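Local coordinates for NDP-rhamnosyltransferase (Saccharopolyspora spinosa, PDB 3TSA), which belongs to the GT-B-fold glycosyltransferases, with two Rossmann-like domains that face each other across a cleft, at residues P10-L15 against P38-T43; V117-V122 against P137-R142; W143-T148 against D180-S185; I291-S296 against F316-Y321. All blocks are in the same frame, centred on the assembly; numbering follows the deposited sequence.

Contact 1. Residues P10-L15 against P38-T43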
loop_
_atom_site.group_PDB
_atom_site.type_symbol
_atom_site.label_atom_id
_atom_site.label_comp_id
_atom_site.label_asym_id
_atom_site.label_seq_id
_atom_site.Cartn_x
_atom_site.Cartn_y
_atom_site.Cartn_z
ATOM N N PRO A 10 -12.007 11.894 9.394
ATOM C CA PRO A 10 -12.638 11.069 8.378
ATOM C C PRO A 10 -12.696 11.750 7.027
ATOM O O PRO A 10 -13.753 11.808 6.444
ATOM C CB PRO A 10 -14.054 10.861 8.902
ATOM C CG PRO A 10 -14.303 12.058 9.787
ATOM C CD PRO A 10 -12.982 12.531 10.302
ATOM N N TYR A 11 -11.579 12.258 6.518
ATOM C CA TYR A 11 -11.506 12.711 5.154
ATOM C C TYR A 11 -10.388 11.982 4.427
ATOM O O TYR A 11 -9.201 12.036 4.869
ATOM C CB TYR A 11 -11.257 14.201 5.070
ATOM C CG TYR A 11 -12.293 14.972 5.822
ATOM C CD1 TYR A 11 -13.596 15.086 5.356
ATOM C CD2 TYR A 11 -11.963 15.565 7.017
ATOM C CE1 TYR A 11 -14.554 15.832 6.088
ATOM C CE2 TYR A 11 -12.868 16.281 7.738
ATOM C CZ TYR A 11 -14.147 16.414 7.289
ATOM O OH TYR A 11 -14.971 17.145 8.094
ATOM N N PRO A 12 -10.727 11.365 3.285
ATOM C CA PRO A 12 -9.735 10.598 2.531
ATOM C C PRO A 12 -8.460 11.331 2.253
ATOM O O PRO A 12 -7.400 10.686 2.397
ATOM C CB PRO A 12 -10.473 10.268 1.218
ATOM C CG PRO A 12 -11.863 10.090 1.668
ATOM C CD PRO A 12 -12.027 11.350 2.594
ATOM N N THR A 13 -8.494 12.618 1.860
ATOM C CA THR A 13 -7.223 13.315 1.543
ATOM C C THR A 13 -6.250 13.386 2.736
ATOM O O THR A 13 -5.048 13.373 2.536
ATOM C CB THR A 13 -7.391 14.749 1.006
ATOM O OG1 THR A 13 -8.010 15.560 1.992
ATOM C CG2 THR A 13 -8.230 14.793 -0.255
ATOM N N HIS A 14 -6.778 13.488 3.937
ATOM C CA HIS A 14 -5.909 13.584 5.132
ATOM C C HIS A 14 -5.243 12.228 5.415
ATOM O O HIS A 14 -4.117 12.218 5.938
ATOM C CB HIS A 14 -6.702 13.962 6.344
ATOM C CG HIS A 14 -7.246 15.365 6.280
ATOM N ND1 HIS A 14 -7.224 16.217 7.353
ATOM C CD2 HIS A 14 -7.895 16.028 5.278
ATOM C CE1 HIS A 14 -7.833 17.356 7.013
ATOM N NE2 HIS A 14 -8.240 17.264 5.762
ATOM N N LEU A 15 -5.970 11.134 5.144
ATOM C CA LEU A 15 -5.372 9.787 5.295
ATOM C C LEU A 15 -4.353 9.533 4.155
ATOM O O LEU A 15 -3.216 9.062 4.385
ATOM C CB LEU A 15 -6.441 8.669 5.335
ATOM C CG LEU A 15 -5.827 7.262 5.329
ATOM C CD1 LEU A 15 -4.814 7.047 6.449
ATOM C CD2 LEU A 15 -7.000 6.240 5.533
ATOM N N PRO A 38 -16.407 4.460 8.811
ATOM C CA PRO A 38 -16.872 3.983 7.486
ATOM C C PRO A 38 -16.360 4.786 6.306
ATOM O O PRO A 38 -15.990 4.171 5.280
ATOM C CB PRO A 38 -18.391 4.163 7.596
ATOM C CG PRO A 38 -18.596 3.766 9.052
ATOM C CD PRO A 38 -17.540 4.601 9.749
ATOM N N GLU A 39 -16.273 6.118 6.472
ATOM C CA GLU A 39 -15.839 7.081 5.426
ATOM C C GLU A 39 -14.422 6.822 4.906
ATOM O O GLU A 39 -14.094 7.190 3.782
ATOM C CB GLU A 39 -15.862 8.532 5.948
ATOM C CG GLU A 39 -17.224 9.133 6.181
ATOM C CD GLU A 39 -17.820 8.785 7.544
ATOM O OE1 GLU A 39 -17.120 8.245 8.421
ATOM O OE2 GLU A 39 -19.042 9.053 7.735
ATOM N N LEU A 40 -13.601 6.200 5.756
ATOM C CA LEU A 40 -12.191 6.069 5.460
ATOM C C LEU A 40 -11.807 4.660 5.091
ATOM O O LEU A 40 -10.705 4.423 4.642
ATOM C CB LEU A 40 -11.352 6.496 6.663
ATOM C CG LEU A 40 -11.026 7.949 6.926
ATOM C CD1 LEU A 40 -9.908 7.888 8.011
ATOM C CD2 LEU A 40 -10.560 8.674 5.654
ATOM N N GLN A 41 -12.743 3.733 5.244
ATOM C CA GLN A 41 -12.352 2.312 5.109
ATOM C C GLN A 41 -11.740 1.997 3.748
ATOM O O GLN A 41 -10.710 1.322 3.647
ATOM C CB GLN A 41 -13.523 1.372 5.334
ATOM C CG GLN A 41 -13.064 -0.083 5.473
ATOM C CD GLN A 41 -14.210 -1.026 5.590
ATOM O OE1 GLN A 41 -15.103 -1.029 4.734
ATOM N NE2 GLN A 41 -14.204 -1.862 6.644
ATOM N N ALA A 42 -12.431 2.422 2.696
ATOM C CA ALA A 42 -12.004 2.074 1.353
ATOM C C ALA A 42 -10.685 2.805 0.953
ATOM O O ALA A 42 -9.828 2.218 0.253
ATOM C CB ALA A 42 -13.239 2.356 0.326
ATOM N N THR A 43 -10.455 4.010 1.483
ATOM C CA THR A 43 -9.199 4.721 1.238
ATOM C C THR A 43 -8.012 3.907 1.903
ATOM O O THR A 43 -6.920 3.701 1.282
ATOM C CB THR A 43 -9.268 6.055 1.865
ATOM O OG1 THR A 43 -10.380 6.732 1.216
ATOM C CG2 THR A 43 -7.974 6.870 1.529
#
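Leu40 reaches across to the backbone of Pro10 to Pro12 and sets one methyl over the peptide that joins Tyr11 to Pro12. Its CD2 stands over the face of that peptide, 3.5 Å from Tyr11 C, while CG rests against Pro10, 3.8 Å from the CA of that residue. With Leu40 CG anti to its own carbonyl carbon (chi1 -83°), the branched end is carried into the angle between the Pro10 turn and the first turn of helix 12-16. The floor of this angle is Leu15, whose side chain runs obliquely to that of Leu40; CB of Leu15 lies 4.1 Å from Leu40 CD2.

Thr43, one turn further along, uses both of its branches. The Thr43 and Pro12 side chains cross at about a right angle, with Thr43 OG1 3.5 Å from Pro12 CB. Against Leu15 the Thr43 side chain passes pointing the opposite way, and its methyl, anti to the backbone N of Thr43, brings CG2 to 4.2 Å from Leu15 CD2. At the other end Glu39 is bent at chi2 (84°), which folds its carboxylate back beside Pro10, OE1 lying 4.1 Å from Pro10 CB. No hydrogen bond joins the segments, and apolar packing does the work.

Helix 12-16 follows strand 3-7 and helix 38-46 follows strand 31-36, neighbours in the parallel sheet of the N-terminal domain. Pro8 and Pro37, from the loops that lead into these helices, touch Leu40 and Pro10 respectively.

Contact 2. Residues V117-V122 against P137-R142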
loop_
_atom_site.group_PDB
_atom_site.type_symbol
_atom_site.label_atom_id
_atom_site.label_comp_id
_atom_site.label_asym_id
_atom_site.label_seq_id
_atom_site.Cartn_x
_atom_site.Cartn_y
_atom_site.Cartn_z
ATOM N N VAL A 117 2.588 4.346 19.873
ATOM C CA VAL A 117 2.733 5.723 19.488
ATOM C C VAL A 117 1.457 5.959 18.637
ATOM O O VAL A 117 0.918 4.984 18.009
ATOM C CB VAL A 117 4.030 5.943 18.664
ATOM C CG1 VAL A 117 4.049 5.090 17.450
ATOM C CG2 VAL A 117 4.229 7.441 18.297
ATOM N N LEU A 118 0.951 7.178 18.741
ATOM C CA LEU A 118 -0.240 7.597 17.985
ATOM C C LEU A 118 0.223 8.578 16.906
ATOM O O LEU A 118 0.871 9.575 17.217
ATOM C CB LEU A 118 -1.267 8.241 18.900
ATOM C CG LEU A 118 -1.656 7.471 20.152
ATOM C CD1 LEU A 118 -2.728 8.405 20.919
ATOM C CD2 LEU A 118 -2.216 6.072 19.777
ATOM N N LEU A 119 -0.134 8.309 15.643
ATOM C CA LEU A 119 0.149 9.226 14.550
ATOM C C LEU A 119 -1.208 9.840 14.212
ATOM O O LEU A 119 -2.126 9.148 13.761
ATOM C CB LEU A 119 0.675 8.416 13.373
ATOM C CG LEU A 119 0.957 9.274 12.140
ATOM C CD1 LEU A 119 1.995 10.362 12.412
ATOM C CD2 LEU A 119 1.432 8.390 11.014
ATOM N N VAL A 120 -1.343 11.136 14.457
ATOM C CA VAL A 120 -2.654 11.741 14.565
ATOM C C VAL A 120 -2.749 12.886 13.610
ATOM O O VAL A 120 -1.857 13.755 13.614
ATOM C CB VAL A 120 -2.804 12.241 16.025
ATOM C CG1 VAL A 120 -4.137 12.996 16.217
ATOM C CG2 VAL A 120 -2.750 10.987 16.993
ATOM N N ASP A 121 -3.807 12.930 12.770
ATOM C CA ASP A 121 -4.044 14.129 11.960
ATOM C C ASP A 121 -4.150 15.383 12.855
ATOM O O ASP A 121 -4.777 15.335 13.907
ATOM C CB ASP A 121 -5.346 13.841 11.207
ATOM C CG ASP A 121 -5.933 15.026 10.408
ATOM O OD1 ASP A 121 -5.729 16.227 10.622
ATOM O OD2 ASP A 121 -6.793 14.684 9.550
ATOM N N VAL A 122 -3.557 16.515 12.426
ATOM C CA VAL A 122 -3.596 17.747 13.249
ATOM C C VAL A 122 -4.962 18.111 13.710
ATOM O O VAL A 122 -5.107 18.574 14.856
ATOM C CB VAL A 122 -2.964 18.977 12.519
ATOM C CG1 VAL A 122 -3.417 20.217 13.161
ATOM C CG2 VAL A 122 -1.455 18.908 12.731
ATOM N N PRO A 137 2.788 8.787 23.521
ATOM C CA PRO A 137 3.341 9.848 22.643
ATOM C C PRO A 137 2.483 10.046 21.421
ATOM O O PRO A 137 1.985 9.060 20.845
ATOM C CB PRO A 137 4.742 9.332 22.323
ATOM C CG PRO A 137 4.672 7.868 22.478
ATOM C CD PRO A 137 3.659 7.603 23.551
ATOM N N VAL A 138 2.272 11.317 21.080
ATOM C CA VAL A 138 1.466 11.704 19.955
ATOM C C VAL A 138 2.372 12.422 18.981
ATOM O O VAL A 138 2.998 13.434 19.335
ATOM C CB VAL A 138 0.250 12.559 20.376
ATOM C CG1 VAL A 138 -0.418 13.187 19.166
ATOM C CG2 VAL A 138 -0.784 11.677 21.093
ATOM N N VAL A 139 2.394 11.924 17.750
ATOM C CA VAL A 139 3.084 12.639 16.682
ATOM C C VAL A 139 1.969 13.174 15.811
ATOM O O VAL A 139 1.159 12.395 15.235
ATOM C CB VAL A 139 3.978 11.695 15.873
ATOM C CG1 VAL A 139 4.569 12.442 14.619
ATOM C CG2 VAL A 139 5.212 11.150 16.726
ATOM N N LEU A 140 1.860 14.496 15.724
ATOM C CA LEU A 140 0.826 15.092 14.891
ATOM C C LEU A 140 1.325 15.088 13.423
ATOM O O LEU A 140 2.523 15.224 13.147
ATOM C CB LEU A 140 0.502 16.572 15.313
ATOM C CG LEU A 140 -0.398 16.721 16.541
ATOM C CD1 LEU A 140 -0.914 18.198 16.569
ATOM C CD2 LEU A 140 -1.548 15.693 16.555
ATOM N N HIS A 141 0.385 14.950 12.487
ATOM C CA HIS A 141 0.717 14.999 11.046
ATOM C C HIS A 141 -0.111 16.036 10.286
ATOM O O HIS A 141 -1.336 15.913 10.201
ATOM C CB HIS A 141 0.467 13.600 10.436
ATOM C CG HIS A 141 1.097 13.417 9.095
ATOM N ND1 HIS A 141 0.500 13.886 7.947
ATOM C CD2 HIS A 141 2.273 12.854 8.712
ATOM C CE1 HIS A 141 1.279 13.615 6.909
ATOM N NE2 HIS A 141 2.366 13.008 7.341
ATOM N N ARG A 142 0.553 17.025 9.693
ATOM C CA ARG A 142 -0.110 17.971 8.823
ATOM C C ARG A 142 -0.322 17.340 7.466
ATOM O O ARG A 142 0.555 16.635 6.949
ATOM C CB ARG A 142 0.775 19.204 8.644
ATOM C CG ARG A 142 0.729 20.025 9.918
ATOM C CD ARG A 142 1.744 21.177 9.874
ATOM N NE ARG A 142 1.469 22.030 11.084
ATOM C CZ ARG A 142 2.459 22.699 11.707
ATOM N NH1 ARG A 142 3.730 22.712 11.196
ATOM N NH2 ARG A 142 2.179 23.369 12.852
#
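A beta-alpha-beta unit of the Rossmann-like N-terminal domain brings these segments together: strand 117-121 runs into helix 125-133 and returns as strand 138-141, parallel to the first and twisted by 28° against it. Five backbone hydrogen bonds hold the pair in the stepwise pattern of parallel strands. Leu118 N gives to Pro137 O and Val139 N to Leu118 O, then Val120 N to Val139 O and His141 N to Val120 O. The ladder runs on one step past the strands, where Val122 N meets His141 O at 3.2 Å. There the donor stands 50° out of the carbonyl plane, at the point where the chain leaves the strand, Val122 having already dropped out of extended geometry.

One face of the sheet carries Leu118, Val120, Val138 and Leu140. Val120 lies between two neighbours: its CG2 is 3.9 Å from Val138 CG1, and its CB is 3.7 Å from Leu140 CD2. Leu118 CD1 meets Val138 CG2 at 3.8 Å. On the other face Leu119, with CG anti to the backbone N (chi1 178°), puts CD1 4.0 Å from Val139 CG1 and 4.1 Å from His141 CB; Leu21 of helix 19-27 packs against both Leu119 and His141. Strands 3-7 and 177-180 flank the pair, so both strands are internal to the sheet. Asp121 OD1 accepts from Cys123 N, two residues on, while OD2 is hydrogen-bonded to His14 ND1 and Leu9 N. Beyond the last bridge, Val122 CG2 reaches the aliphatic stem of Arg142 and stops 3.7 Å from its CG.

Contact 3. Residues W143-T148 against D180-S185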
loop_
_atom_site.group_PDB
_atom_site.type_symbol
_atom_site.label_atom_id
_atom_site.label_comp_id
_atom_site.label_asym_id
_atom_site.label_seq_id
_atom_site.Cartn_x
_atom_site.Cartn_y
_atom_site.Cartn_z
ATOM N N TRP A 143 -1.477 17.636 6.869
ATOM C CA TRP A 143 -1.651 17.218 5.452
ATOM C C TRP A 143 -1.068 18.244 4.479
ATOM O O TRP A 143 -0.821 17.943 3.287
ATOM C CB TRP A 143 -3.129 16.932 5.176
ATOM C CG TRP A 143 -3.904 18.225 5.272
ATOM C CD1 TRP A 143 -4.058 19.139 4.281
ATOM C CD2 TRP A 143 -4.433 18.797 6.444
ATOM N NE1 TRP A 143 -4.721 20.243 4.748
ATOM C CE2 TRP A 143 -4.972 20.068 6.078
ATOM C CE3 TRP A 143 -4.579 18.348 7.766
ATOM C CZ2 TRP A 143 -5.602 20.904 6.980
ATOM C CZ3 TRP A 143 -5.212 19.180 8.682
ATOM C CH2 TRP A 143 -5.722 20.466 8.276
ATOM N N GLY A 144 -0.831 19.461 4.962
ATOM C CA GLY A 144 -0.337 20.516 4.078
ATOM C C GLY A 144 -0.341 21.871 4.810
ATOM O O GLY A 144 0.186 21.964 5.896
ATOM N N VAL A 145 -0.925 22.894 4.185
ATOM C CA VAL A 145 -1.064 24.213 4.847
ATOM C C VAL A 145 -1.968 24.018 6.073
ATOM O O VAL A 145 -2.980 23.277 6.004
ATOM C CB VAL A 145 -1.641 25.255 3.875
ATOM C CG1 VAL A 145 -1.898 26.571 4.613
ATOM C CG2 VAL A 145 -0.644 25.495 2.738
ATOM N N ASP A 146 -1.541 24.558 7.203
ATOM C CA ASP A 146 -2.222 24.261 8.514
ATOM C C ASP A 146 -2.713 25.600 9.046
ATOM O O ASP A 146 -1.923 26.359 9.600
ATOM C CB ASP A 146 -1.183 23.633 9.481
ATOM C CG ASP A 146 -1.784 23.332 10.877
ATOM O OD1 ASP A 146 -2.980 23.673 11.139
ATOM O OD2 ASP A 146 -1.081 22.731 11.691
ATOM N N PRO A 147 -4.048 25.909 8.902
ATOM C CA PRO A 147 -4.587 27.178 9.417
ATOM C C PRO A 147 -5.275 26.996 10.759
ATOM O O PRO A 147 -6.211 27.728 11.071
ATOM C CB PRO A 147 -5.640 27.568 8.367
ATOM C CG PRO A 147 -5.790 26.456 7.479
ATOM C CD PRO A 147 -4.990 25.239 7.994
ATOM N N THR A 148 -4.818 26.018 11.539
ATOM C CA THR A 148 -5.532 25.719 12.800
ATOM C C THR A 148 -5.170 26.544 13.987
ATOM O O THR A 148 -5.892 26.497 14.972
ATOM C CB THR A 148 -5.511 24.198 13.164
ATOM O OG1 THR A 148 -4.188 23.769 13.506
ATOM C CG2 THR A 148 -6.162 23.390 12.060
ATOM N N ASP A 180 5.476 17.846 9.082
ATOM C CA ASP A 180 4.928 18.843 8.151
ATOM C C ASP A 180 5.505 18.616 6.748
ATOM O O ASP A 180 6.713 18.893 6.507
ATOM C CB ASP A 180 5.351 20.268 8.715
ATOM C CG ASP A 180 4.674 21.362 7.993
ATOM O OD1 ASP A 180 4.003 21.086 6.961
ATOM O OD2 ASP A 180 4.800 22.541 8.474
ATOM N N PRO A 181 4.643 18.209 5.757
ATOM C CA PRO A 181 5.101 18.052 4.400
ATOM C C PRO A 181 4.923 19.350 3.547
ATOM O O PRO A 181 5.284 19.387 2.372
ATOM C CB PRO A 181 4.166 16.961 3.870
ATOM C CG PRO A 181 2.763 17.320 4.515
ATOM C CD PRO A 181 3.231 17.793 5.971
ATOM N N CYS A 182 4.344 20.403 4.137
ATOM C CA CYS A 182 4.216 21.629 3.369
ATOM C C CYS A 182 5.555 22.348 3.059
ATOM O O CYS A 182 6.392 22.491 3.938
ATOM C CB CYS A 182 3.305 22.592 4.199
ATOM S SG CYS A 182 2.834 24.097 3.285
ATOM N N PRO A 183 5.771 22.760 1.801
ATOM C CA PRO A 183 6.928 23.576 1.486
ATOM C C PRO A 183 6.996 24.728 2.521
ATOM O O PRO A 183 6.010 25.418 2.731
ATOM C CB PRO A 183 6.612 24.051 0.054
ATOM C CG PRO A 183 5.753 22.933 -0.523
ATOM C CD PRO A 183 4.889 22.533 0.625
ATOM N N PRO A 184 8.129 24.920 3.278
ATOM C CA PRO A 184 8.082 25.925 4.365
ATOM C C PRO A 184 7.712 27.318 3.905
ATOM O O PRO A 184 7.091 28.049 4.675
ATOM C CB PRO A 184 9.518 25.929 4.900
ATOM C CG PRO A 184 9.877 24.386 4.771
ATOM C CD PRO A 184 9.280 23.986 3.385
ATOM N N SER A 185 8.076 27.698 2.666
ATOM C CA SER A 185 7.782 29.093 2.205
ATOM C C SER A 185 6.272 29.259 2.080
ATOM O O SER A 185 5.810 30.402 2.061
ATOM C CB SER A 185 8.439 29.436 0.848
ATOM O OG SER A 185 7.871 28.605 -0.173
#
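Cys182 overlaps the turn of chain at Gly144 and Val145. Its CB sits 3.6 Å from Gly144 O, and the sulfur, anti to the backbone N of Cys182 (chi1 -172°), is swung onto Val145, with SG 3.8 Å from that residue's CG2. Next to it the Pro181 ring offers an edge carbon to the same loop, CG lying 3.8 Å from Trp143 O. No hydrogen bond spans the two segments; each has its own internal aspartate bonds.

Both segments are loops at the C-terminal ends of neighbouring strands, 138-141 and 177-180, the end of a Rossmann-like sheet that faces the interdomain cleft of a GT-B protein. Each loop contains an Asx turn. Asp180 OD1 takes the N-H of Cys182 at 2.9 Å, approached from above the carboxylate plane. Asp146 OD1 is gripped twice: Thr148 OG1, 2.7 Å away, is met by the syn lone pair of OD1, whereas Thr148 N comes from the anti side at 3.0 Å, tilted 32° out of the carboxylate plane. The second oxygens of both aspartates form salt bridges to Arg142, Asp146 OD2 with NE and Asp180 OD2 with NH1, which would offset the like charges of two carboxylates whose OD2 atoms are 6.7 Å apart. Phe300 of helix 296-304 packs on Cys182, and Tyr321 of helix 318-327 on Val145.

Contact 4. Residues I291-S296 against F316-Y321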
loop_
_atom_site.group_PDB
_atom_site.type_symbol
_atom_site.label_atom_id
_atom_site.label_comp_id
_atom_site.label_asym_id
_atom_site.label_seq_id
_atom_site.Cartn_x
_atom_site.Cartn_y
_atom_site.Cartn_z
ATOM N N ILE A 291 -5.396 22.677 -13.052
ATOM C CA ILE A 291 -6.442 23.588 -12.446
ATOM C C ILE A 291 -7.062 22.712 -11.352
ATOM O O ILE A 291 -7.540 21.593 -11.619
ATOM C CB ILE A 291 -7.586 23.957 -13.489
ATOM C CG1 ILE A 291 -7.027 24.817 -14.633
ATOM C CG2 ILE A 291 -8.716 24.747 -12.789
ATOM C CD1 ILE A 291 -7.881 24.913 -15.901
ATOM N N CYS A 292 -7.084 23.236 -10.130
ATOM C CA CYS A 292 -7.549 22.454 -8.992
ATOM C C CYS A 292 -8.163 23.355 -7.938
ATOM O O CYS A 292 -8.166 24.580 -8.082
ATOM C CB CYS A 292 -6.402 21.647 -8.401
ATOM S SG CYS A 292 -4.976 22.650 -7.809
ATOM N N ALA A 293 -8.586 22.776 -6.824
ATOM C CA ALA A 293 -9.246 23.634 -5.804
ATOM C C ALA A 293 -8.223 23.961 -4.678
ATOM O O ALA A 293 -8.519 24.801 -3.769
ATOM C CB ALA A 293 -10.481 22.899 -5.239
ATOM N N GLY A 294 -7.030 23.340 -4.714
ATOM C CA GLY A 294 -6.000 23.638 -3.713
ATOM C C GLY A 294 -5.891 22.595 -2.597
ATOM O O GLY A 294 -5.153 22.766 -1.658
ATOM N N GLY A 295 -6.579 21.493 -2.738
ATOM C CA GLY A 295 -6.365 20.297 -1.886
ATOM C C GLY A 295 -4.934 19.838 -2.038
ATOM O O GLY A 295 -4.349 19.811 -3.166
ATOM N N SER A 296 -4.392 19.430 -0.913
ATOM C CA SER A 296 -2.977 19.190 -0.873
ATOM C C SER A 296 -2.520 18.034 -1.788
ATOM O O SER A 296 -1.392 18.060 -2.282
ATOM C CB SER A 296 -2.534 19.008 0.590
ATOM O OG SER A 296 -3.085 17.827 1.134
ATOM N N PHE A 316 -11.645 25.490 3.947
ATOM C CA PHE A 316 -10.518 25.120 4.844
ATOM C C PHE A 316 -9.204 25.829 4.535
ATOM O O PHE A 316 -9.166 27.065 4.603
ATOM C CB PHE A 316 -10.438 23.604 4.996
ATOM C CG PHE A 316 -11.659 23.050 5.658
ATOM C CD1 PHE A 316 -11.961 23.393 6.999
ATOM C CD2 PHE A 316 -12.624 22.345 4.913
ATOM C CE1 PHE A 316 -13.181 22.957 7.631
ATOM C CE2 PHE A 316 -13.860 21.912 5.524
ATOM C CZ PHE A 316 -14.113 22.220 6.900
ATOM N N ASP A 317 -8.153 25.067 4.193
ATOM C CA ASP A 317 -6.804 25.612 4.002
ATOM C C ASP A 317 -6.576 26.064 2.598
ATOM O O ASP A 317 -5.484 26.604 2.284
ATOM C CB ASP A 317 -5.773 24.460 4.306
ATOM C CG ASP A 317 -6.022 23.237 3.483
ATOM O OD1 ASP A 317 -7.182 22.815 3.324
ATOM O OD2 ASP A 317 -5.041 22.624 3.014
ATOM N N GLN A 318 -7.613 25.977 1.742
ATOM C CA GLN A 318 -7.372 26.182 0.285
ATOM C C GLN A 318 -7.047 27.617 -0.114
ATOM O O GLN A 318 -6.249 27.833 -1.042
ATOM C CB GLN A 318 -8.530 25.646 -0.602
ATOM C CG GLN A 318 -8.648 24.106 -0.415
ATOM C CD GLN A 318 -9.879 23.559 -1.005
ATOM O OE1 GLN A 318 -10.812 24.317 -1.306
ATOM N NE2 GLN A 318 -9.917 22.212 -1.161
ATOM N N PHE A 319 -7.651 28.603 0.561
ATOM C CA PHE A 319 -7.331 30.026 0.325
ATOM C C PHE A 319 -5.934 30.393 0.639
ATOM O O PHE A 319 -5.323 31.107 -0.112
ATOM C CB PHE A 319 -8.341 30.921 1.147
ATOM C CG PHE A 319 -9.756 30.645 0.684
ATOM C CD1 PHE A 319 -10.213 31.290 -0.477
ATOM C CD2 PHE A 319 -10.554 29.695 1.348
ATOM C CE1 PHE A 319 -11.544 30.968 -1.012
ATOM C CE2 PHE A 319 -11.866 29.375 0.827
ATOM C CZ PHE A 319 -12.307 29.970 -0.361
ATOM N N ASP A 320 -5.428 29.929 1.801
ATOM C CA ASP A 320 -4.027 30.119 2.163
ATOM C C ASP A 320 -3.094 29.504 1.154
ATOM O O ASP A 320 -2.191 30.205 0.676
ATOM C CB ASP A 320 -3.804 29.517 3.565
ATOM C CG ASP A 320 -4.484 30.376 4.630
ATOM O OD1 ASP A 320 -3.883 31.440 4.938
ATOM O OD2 ASP A 320 -5.549 30.017 5.106
ATOM N N TYR A 321 -3.316 28.231 0.787
ATOM C CA TYR A 321 -2.415 27.633 -0.200
ATOM C C TYR A 321 -2.481 28.423 -1.501
ATOM O O TYR A 321 -1.464 28.729 -2.091
ATOM C CB TYR A 321 -2.832 26.213 -0.525
ATOM C CG TYR A 321 -2.000 25.627 -1.573
ATOM C CD1 TYR A 321 -0.728 25.161 -1.273
ATOM C CD2 TYR A 321 -2.480 25.510 -2.882
ATOM C CE1 TYR A 321 0.113 24.604 -2.305
ATOM C CE2 TYR A 321 -1.690 24.967 -3.915
ATOM C CZ TYR A 321 -0.404 24.527 -3.602
ATOM O OH TYR A 321 0.409 23.952 -4.545
HETATM O O HOH W 1 -5.880 20.108 1.728
#
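Packing accounts for most of the contact, and Gln318 provides most of it by laying its chain across Ala293 O, which sits over the face of the amide, near CD. The chain is extended beyond CG, and CB and CD of Gln318 both come to 3.3 Å from Ala293 O. Gln318 CG also lies 3.8 Å from Gly294 C. The backbones come nearest at Gly294, which has a positive phi of 101° and no side chain to stand between them; its CA is 4.9 Å from that of Gln318. One helical turn on, the Tyr321 ring stands obliquely to the same glycine, with CD2 4.0 Å from Gly294 O; CG anti to the backbone N of Tyr321 (chi1 176°) directs the ring there.

Polar groups meet across the contact through a water, which accepts from Ser296 N at 3.1 Å and donates to Asp317 OD2 at 2.9 Å. The same OD2 is hydrogen-bonded to Trp143 NE1 from the N-terminal domain. Other polar ends are held outside the two segments: Gln318 OE1 takes the N-H groups of Gln314 and Tyr315, and Tyr321 OH bonds to Gln309 and Thr303.

Gly294 and Gly295, the N-cap, lie in the short connection from strand 289-292 to helix 296-304. This glycine-rich link facing Asp317, just before helix 318-327, and Gln318, its first residue, is consistent with the cleft side of the C-terminal domain, as in GT-B glycosyltransferases.

Overall arrangement
Contacts 1, 2, 3 and 4 follow one another along the chain without interleaving. The first three belong to the seven-stranded parallel sheet of the N-terminal domain and its loops, whereas contact 4 lies in the C-terminal domain, built on a six-stranded parallel sheet. Contact 3 touches all three others; its centre is about 20, 15 and 11 Å from those of contacts 1, 2 and 4 respectively. Trp143 packs against His14 of contact 1, which is itself hydrogen-bonded to Asp121 of contact 2. Contacts 2 and 4, about 22 Å apart between centres, do not touch. The loops of contact 3 thus connect the N-terminal sheet to the C-terminal domain at the cleft.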